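Local coordinates for GTPase HflX (Sulfolobus solfataricus P2, PDB 2QTF), which hydrolyses GTP, associates with the 50S ribosomal subunit and may act in protein synthesis or ribosome biogenesis, at residues L90-F94 with A247-T251; I184-T188 with G235-G239. All blocks are in the same frame, centred on the assembly; numbering follows the deposited sequence.

Contact 1: L90-F94 with A247-T251; sequences LLEIF and AFFVT. With CD (cadmium ion), chain B.
With CG of F94 anti to its own carbonyl carbon (chi1 -55°) and CG of F248 trans to the amide nitrogen (chi1 169°), the two phenyl groups converge between their helices. The F94 ring reaches across to the opposing backbone, where CA of F248 sits over its face, 4.0 Å from the ring centroid, in a CH-pi contact. CB of F248 comes closer still to the rim, at 3.5 Å from F94 CZ. The rings themselves meet obliquely, their planes at 43°, with CE1 of F94 lying at the edge of the F248 ring. On the opposite face of the F94 ring lies the carbonyl oxygen of L90, one turn earlier, so the ring is held between its own helix and the neighbouring one. The wider setting is a junction of domains: helix 86-97 belongs to the N-terminal region, whereas helix 245-253 follows the DTVG sequence of the G domain, where the switch II helix lies in P-loop GTPases. Segments 90-94 and 247-251 run in nearly the same direction, their axes 10.3 Å apart at closest approach. A247 contributes its single methyl group, which touches F94 CD2 at 4.0 Å and L91 CD2 at 4.1 Å. Replacing F94 by an alanine would probably open a gap beside F248 and A247, leaving the F248 ring freer to turn. T251 flanks the root of the F94 side chain: its CG2 is 3.8 Å from F94 O, while OG1 turns back into its own helix. There OG1 donates to A247 O at 2.8 Å, on the opposite face of that carbonyl plane from T251 N. Well removed from the second helix, E92 grips a cadmium ion with both carboxylate oxygens, the shorter bond being OE2 to cadmium at 2.2 Å.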
ATOM      1  N   LEU A  90       5.671   6.500  -0.698  1.00 17.56           N
ATOM      2  CA  LEU A  90       5.539   5.066  -0.274  1.00 18.37           C
ATOM      3  C   LEU A  90       5.876   4.979   1.209  1.00 18.49           C
ATOM      4  O   LEU A  90       5.272   4.143   1.904  1.00 18.65           O
ATOM      5  CB  LEU A  90       6.542   4.140  -1.046  1.00 18.64           C
ATOM      6  CG  LEU A  90       6.240   4.080  -2.540  1.00 26.53           C
ATOM      7  CD1 LEU A  90       7.328   3.376  -3.447  1.00 26.24           C
ATOM      8  CD2 LEU A  90       4.900   3.515  -2.815  1.00 31.10           C
ATOM      9  N   LEU A  91       6.847   5.784   1.707  1.00 17.16           N
ATOM     10  CA  LEU A  91       7.128   5.748   3.152  1.00 16.28           C
ATOM     11  C   LEU A  91       5.876   6.209   3.969  1.00 16.88           C
ATOM     12  O   LEU A  91       5.583   5.673   5.057  1.00 17.18           O
ATOM     13  CB  LEU A  91       8.396   6.599   3.558  1.00 17.29           C
ATOM     14  CG  LEU A  91       9.710   5.894   3.078  1.00 15.32           C
ATOM     15  CD1 LEU A  91      10.810   6.947   3.154  1.00 14.51           C
ATOM     16  CD2 LEU A  91       9.897   4.645   4.018  1.00 16.60           C
ATOM     17  N   GLU A  92       5.154   7.218   3.445  1.00 17.72           N
ATOM     18  CA  GLU A  92       3.821   7.586   4.072  1.00 16.72           C
ATOM     19  C   GLU A  92       2.808   6.418   4.137  1.00 17.61           C
ATOM     20  O   GLU A  92       2.214   6.189   5.197  1.00 16.26           O
ATOM     21  CB  GLU A  92       3.218   8.842   3.334  1.00 14.80           C
ATOM     22  CG  GLU A  92       1.909   9.308   4.031  1.00 18.26           C
ATOM     23  CD  GLU A  92       2.286  10.175   5.276  1.00 19.05           C
ATOM     24  OE1 GLU A  92       3.527  10.525   5.356  1.00 18.56           O
ATOM     25  OE2 GLU A  92       1.388  10.572   6.104  1.00 26.08           O
ATOM     26  N   ILE A  93       2.653   5.657   3.026  1.00 14.90           N
ATOM     27  CA  ILE A  93       1.789   4.447   2.978  1.00 17.82           C
ATOM     28  C   ILE A  93       2.230   3.483   4.080  1.00 17.10           C
ATOM     29  O   ILE A  93       1.432   2.984   4.871  1.00 17.78           O
ATOM     30  CB  ILE A  93       1.892   3.760   1.580  1.00 18.68           C
ATOM     31  CG1 ILE A  93       1.321   4.713   0.530  1.00 20.13           C
ATOM     32  CG2 ILE A  93       1.227   2.349   1.622  1.00 19.39           C
ATOM     33  CD1 ILE A  93       1.560   4.235  -0.892  1.00 19.63           C
ATOM     34  N   PHE A  94       3.520   3.310   4.186  1.00 17.62           N
ATOM     35  CA  PHE A  94       4.051   2.330   5.196  1.00 17.54           C
ATOM     36  C   PHE A  94       3.728   2.815   6.605  1.00 16.44           C
ATOM     37  O   PHE A  94       3.251   2.027   7.436  1.00 18.39           O
ATOM     38  CB  PHE A  94       5.557   2.058   5.026  1.00 18.63           C
ATOM     39  CG  PHE A  94       5.998   1.582   3.612  1.00 18.86           C
ATOM     40  CD1 PHE A  94       5.121   1.027   2.714  1.00 20.90           C
ATOM     41  CD2 PHE A  94       7.384   1.578   3.324  1.00 15.91           C
ATOM     42  CE1 PHE A  94       5.546   0.647   1.432  1.00 17.45           C
ATOM     43  CE2 PHE A  94       7.873   1.146   2.016  1.00 18.97           C
ATOM     44  CZ  PHE A  94       6.953   0.691   1.086  1.00 20.29           C
ATOM     45  N   ALA A 247      12.089  -1.067   5.001  1.00 20.28           N
ATOM     46  CA  ALA A 247      10.877  -0.577   5.621  1.00 20.82           C
ATOM     47  C   ALA A 247       9.650  -1.309   5.068  1.00 19.30           C
ATOM     48  O   ALA A 247       8.691  -1.559   5.832  1.00 19.33           O
ATOM     49  CB  ALA A 247      10.748   0.922   5.409  1.00 18.41           C
ATOM     50  N   PHE A 248       9.633  -1.589   3.753  1.00 19.85           N
ATOM     51  CA  PHE A 248       8.458  -2.262   3.132  1.00 18.97           C
ATOM     52  C   PHE A 248       8.280  -3.640   3.723  1.00 20.62           C
ATOM     53  O   PHE A 248       7.211  -4.007   4.259  1.00 18.36           O
ATOM     54  CB  PHE A 248       8.625  -2.385   1.565  1.00 19.51           C
ATOM     55  CG  PHE A 248       7.611  -3.264   0.962  1.00 22.33           C
ATOM     56  CD1 PHE A 248       6.235  -2.940   1.005  1.00 19.17           C
ATOM     57  CD2 PHE A 248       8.021  -4.509   0.370  1.00 28.13           C
ATOM     58  CE1 PHE A 248       5.238  -3.837   0.491  1.00 27.98           C
ATOM     59  CE2 PHE A 248       7.056  -5.394  -0.152  1.00 27.93           C
ATOM     60  CZ  PHE A 248       5.660  -5.026  -0.130  1.00 26.55           C
ATOM     61  N   PHE A 249       9.341  -4.452   3.618  1.00 19.60           N
ATOM     62  CA  PHE A 249       9.228  -5.821   4.136  1.00 19.99           C
ATOM     63  C   PHE A 249       8.901  -5.932   5.605  1.00 20.06           C
ATOM     64  O   PHE A 249       8.111  -6.783   6.054  1.00 22.43           O
ATOM     65  CB  PHE A 249      10.465  -6.665   3.749  1.00 19.96           C
ATOM     66  CG  PHE A 249      10.375  -7.143   2.386  1.00 22.34           C
ATOM     67  CD1 PHE A 249       9.388  -8.068   2.044  1.00 25.95           C
ATOM     68  CD2 PHE A 249      11.194  -6.605   1.371  1.00 25.47           C
ATOM     69  CE1 PHE A 249       9.210  -8.505   0.728  1.00 25.94           C
ATOM     70  CE2 PHE A 249      11.040  -7.035   0.045  1.00 30.25           C
ATOM     71  CZ  PHE A 249      10.047  -8.007  -0.288  1.00 29.86           C
ATOM     72  N   VAL A 250       9.485  -5.108   6.392  1.00 20.20           N
ATOM     73  CA  VAL A 250       9.180  -5.173   7.819  1.00 20.29           C
ATOM     74  C   VAL A 250       7.731  -4.790   8.116  1.00 21.11           C
ATOM     75  O   VAL A 250       7.034  -5.375   8.949  1.00 21.16           O
ATOM     76  CB  VAL A 250      10.162  -4.257   8.620  1.00 20.26           C
ATOM     77  CG1 VAL A 250       9.871  -4.344  10.071  1.00 21.13           C
ATOM     78  CG2 VAL A 250      11.635  -4.744   8.467  1.00 27.20           C
ATOM     79  N   THR A 251       7.250  -3.744   7.470  1.00 19.30           N
ATOM     80  CA  THR A 251       5.819  -3.390   7.579  1.00 20.11           C
ATOM     81  C   THR A 251       4.913  -4.554   7.069  1.00 18.50           C
ATOM     82  O   THR A 251       3.893  -4.850   7.684  1.00 18.10           O
ATOM     83  CB  THR A 251       5.520  -2.088   6.711  1.00 17.40           C
ATOM     84  OG1 THR A 251       6.339  -1.053   7.213  1.00 17.33           O
ATOM     85  CG2 THR A 251       3.992  -1.621   6.807  1.00 18.62           C
TER
HETATM   86 CD    CD B 401       2.780  11.911   7.211  1.00 23.99          CD
HETATM   87  O   HOH W   1       4.892  12.902   6.377  1.00 28.66           O
HETATM   88  O   HOH W   2       1.843  13.599   5.458  1.00 35.31           O

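Contact 2: I184-T188 with G235-G239; sequences IVGYT and GFIRG. With ACT (acetate ion), chain H.
Between G186 and F236 the start of the P-loop meets the chain just beyond the DTVG sequence, the G3 element that opens switch II in this GTPase class. F236 carries much of the packing. Its CB lies over the centre of the Y187 ring, 3.5 Å from the centroid, as a CH-pi donor. CG, placed anti to the carbonyl carbon (chi1 -55°), passes above the G186 peptide, and CD2 closes to 3.4 Å from G186 C. CE2 rests against G186 CA, with G186 N over the ring face. At the tip, CZ reaches V185 CB at 4.2 Å. The F236 ring also turns an edge to the face of the Y187 ring, the two planes at 65°, in an edge-to-face pair.

Two backbone bonds of F236 fix this placement: F236 N donates to G186 O at 3.1 Å from well above the carbonyl plane, and F236 O accepts T188 N at 3.1 Å, making a single bridge between Y187 and F236. R238 adds a second clasp. CD2 of Y187 stands over the face of its guanidinium, the two side chains crossing at a slant, while NH1 gives T188 O a straight bond of 3.0 Å (166° at the hydrogen), nearly in the guanidinium plane; NH1 also forms a salt bridge with E15, and NH2 reaches T188 O through a water.

Two glycines line this meeting point for different reasons. The backbone angles of G186 would by themselves jam a side chain against the preceding carbonyl oxygen, whereas at G235 a CB would point toward the other segment and press on G186 O. An acetate, probably from the crystallisation liquor, accepts G235 N on its O at 2.8 Å and is also bound by K192 NZ, within the inferred GTP-binding region. Another water joins the two strips of chain, accepting R238 N at 2.9 Å and hydrogen-bonding T188 OG1.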
ATOM      1  N   ILE A 184      -6.129  -8.363   5.196  1.00 18.65           N
ATOM      2  CA  ILE A 184      -6.363  -8.292   3.763  1.00 18.19           C
ATOM      3  C   ILE A 184      -5.041  -7.925   3.116  1.00 18.42           C
ATOM      4  O   ILE A 184      -4.470  -6.802   3.403  1.00 18.63           O
ATOM      5  CB  ILE A 184      -7.394  -7.161   3.482  1.00 17.50           C
ATOM      6  CG1 ILE A 184      -8.773  -7.624   4.096  1.00 20.00           C
ATOM      7  CG2 ILE A 184      -7.650  -6.936   1.885  1.00 18.15           C
ATOM      8  CD1 ILE A 184      -9.840  -6.524   4.212  1.00 21.11           C
ATOM      9  N   VAL A 185      -4.594  -8.787   2.192  1.00 18.55           N
ATOM     10  CA  VAL A 185      -3.354  -8.581   1.442  1.00 20.45           C
ATOM     11  C   VAL A 185      -3.600  -8.684  -0.055  1.00 20.03           C
ATOM     12  O   VAL A 185      -4.690  -9.100  -0.516  1.00 19.43           O
ATOM     13  CB  VAL A 185      -2.277  -9.623   1.838  1.00 18.93           C
ATOM     14  CG1 VAL A 185      -1.959  -9.415   3.321  1.00 18.39           C
ATOM     15  CG2 VAL A 185      -2.842 -11.090   1.588  1.00 18.84           C
ATOM     16  N   GLY A 186      -2.602  -8.253  -0.817  1.00 18.67           N
ATOM     17  CA  GLY A 186      -2.722  -8.278  -2.269  1.00 18.27           C
ATOM     18  C   GLY A 186      -1.996  -7.107  -2.913  1.00 20.07           C
ATOM     19  O   GLY A 186      -1.725  -6.094  -2.241  1.00 19.94           O
ATOM     20  N   TYR A 187      -1.839  -7.150  -4.243  1.00 20.28           N
ATOM     21  CA  TYR A 187      -1.199  -6.030  -4.901  1.00 21.33           C
ATOM     22  C   TYR A 187      -1.995  -4.745  -4.878  1.00 23.44           C
ATOM     23  O   TYR A 187      -3.217  -4.749  -4.856  1.00 21.73           O
ATOM     24  CB  TYR A 187      -0.984  -6.374  -6.379  1.00 22.00           C
ATOM     25  CG  TYR A 187       0.367  -7.028  -6.488  1.00 23.41           C
ATOM     26  CD1 TYR A 187       0.489  -8.438  -6.408  1.00 21.18           C
ATOM     27  CD2 TYR A 187       1.527  -6.218  -6.588  1.00 23.87           C
ATOM     28  CE1 TYR A 187       1.781  -9.079  -6.489  1.00 25.84           C
ATOM     29  CE2 TYR A 187       2.825  -6.835  -6.582  1.00 26.58           C
ATOM     30  CZ  TYR A 187       2.907  -8.220  -6.612  1.00 27.99           C
ATOM     31  OH  TYR A 187       4.134  -8.745  -6.669  1.00 27.34           O
ATOM     32  N   THR A 188      -1.281  -3.634  -5.003  1.00 24.42           N
ATOM     33  CA  THR A 188      -1.871  -2.376  -5.260  1.00 25.55           C
ATOM     34  C   THR A 188      -2.889  -2.473  -6.406  1.00 25.89           C
ATOM     35  O   THR A 188      -2.670  -3.128  -7.429  1.00 23.95           O
ATOM     36  CB  THR A 188      -0.717  -1.388  -5.696  1.00 25.97           C
ATOM     37  OG1 THR A 188       0.206  -1.381  -4.632  1.00 28.27           O
ATOM     38  CG2 THR A 188      -1.223  -0.009  -5.935  1.00 26.44           C
ATOM     39  N   GLY A 235      -0.245  -3.227   1.005  1.00 18.43           N
ATOM     40  CA  GLY A 235      -0.263  -4.037  -0.210  1.00 21.64           C
ATOM     41  C   GLY A 235       1.119  -4.511  -0.624  1.00 25.95           C
ATOM     42  O   GLY A 235       2.125  -3.992  -0.084  1.00 29.30           O
ATOM     43  N   PHE A 236       1.184  -5.496  -1.544  1.00 22.90           N
ATOM     44  CA  PHE A 236       2.401  -5.836  -2.288  1.00 23.28           C
ATOM     45  C   PHE A 236       2.547  -4.667  -3.296  1.00 25.07           C
ATOM     46  O   PHE A 236       1.594  -4.286  -3.982  1.00 23.74           O
ATOM     47  CB  PHE A 236       2.183  -7.132  -3.078  1.00 21.67           C
ATOM     48  CG  PHE A 236       1.741  -8.286  -2.231  1.00 23.93           C
ATOM     49  CD1 PHE A 236       2.299  -8.512  -0.999  1.00 17.25           C
ATOM     50  CD2 PHE A 236       0.764  -9.160  -2.708  1.00 27.90           C
ATOM     51  CE1 PHE A 236       1.943  -9.687  -0.184  1.00 21.86           C
ATOM     52  CE2 PHE A 236       0.318 -10.252  -1.900  1.00 21.89           C
ATOM     53  CZ  PHE A 236       0.936 -10.515  -0.642  1.00 21.04           C
ATOM     54  N   ILE A 237       3.733  -4.057  -3.313  1.00 24.83           N
ATOM     55  CA  ILE A 237       3.936  -2.818  -4.066  1.00 26.30           C
ATOM     56  C   ILE A 237       4.873  -3.237  -5.236  1.00 26.54           C
ATOM     57  O   ILE A 237       5.804  -4.006  -5.030  1.00 23.67           O
ATOM     58  CB  ILE A 237       4.715  -1.727  -3.211  1.00 28.00           C
ATOM     59  CG1 ILE A 237       4.027  -1.282  -1.845  1.00 27.59           C
ATOM     60  CG2 ILE A 237       4.995  -0.477  -4.059  1.00 26.94           C
ATOM     61  CD1 ILE A 237       2.806  -0.562  -2.002  1.00 28.76           C
ATOM     62  N   ARG A 238       4.612  -2.727  -6.418  1.00 27.10           N
ATOM     63  CA  ARG A 238       5.433  -3.048  -7.586  1.00 28.58           C
ATOM     64  C   ARG A 238       6.621  -2.087  -7.673  1.00 29.53           C
ATOM     65  O   ARG A 238       6.482  -0.935  -7.326  1.00 28.58           O
ATOM     66  CB  ARG A 238       4.578  -2.955  -8.857  1.00 29.55           C
ATOM     67  CG  ARG A 238       3.369  -4.012  -8.839  1.00 29.19           C
ATOM     68  CD  ARG A 238       2.403  -3.760  -9.977  1.00 30.58           C
ATOM     69  NE  ARG A 238       1.406  -4.853 -10.060  1.00 30.42           N
ATOM     70  CZ  ARG A 238       0.160  -4.707  -9.587  1.00 33.92           C
ATOM     71  NH1 ARG A 238      -0.148  -3.568  -8.935  1.00 25.95           N
ATOM     72  NH2 ARG A 238      -0.743  -5.677  -9.726  1.00 27.05           N
ATOM     73  N   GLY A 239       7.812  -2.542  -8.033  1.00 28.53           N
ATOM     74  CA  GLY A 239       8.848  -1.483  -8.273  1.00 28.98           C
ATOM     75  C   GLY A 239       9.296  -0.770  -7.000  1.00 28.64           C
ATOM     76  O   GLY A 239       9.474   0.463  -7.002  1.00 32.23           O
TER
HETATM   77  C   ACT H 601      -1.262  -0.514  -1.067  1.00 44.00           C
HETATM   78  O   ACT H 601      -1.368  -0.817   0.205  1.00 42.26           O
HETATM   79  OXT ACT H 601      -1.270  -1.428  -1.985  1.00 41.50           O
HETATM   80  CH3 ACT H 601      -1.077   0.962  -1.445  1.00 41.63           C
HETATM   81  O   HOH W   3      -3.342  -5.718  -8.818  1.00 29.11           O
HETATM   82  O   HOH W   4       2.483  -0.817  -6.450  1.00 32.86           O

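From the N terminus the chain first builds the parallel sheet that ends in strand 82-84, then enters helix 86-97, which supplies the first half of contact 1. After the helices 101-121 and 145-164 it reaches strand 181-185 of the G domain and the first half of contact 2. Contact 2 closes first, when 235-239 returns after strand 226-232; only then does helix 245-253 complete contact 1, so the shorter loop sits wholly within the longer one. Contact 2 thus joins elements inside the G domain, whereas contact 1 ties that domain to the N-terminal region. They also touch directly: F248 CE1 lies 3.7 Å from I237 CG1.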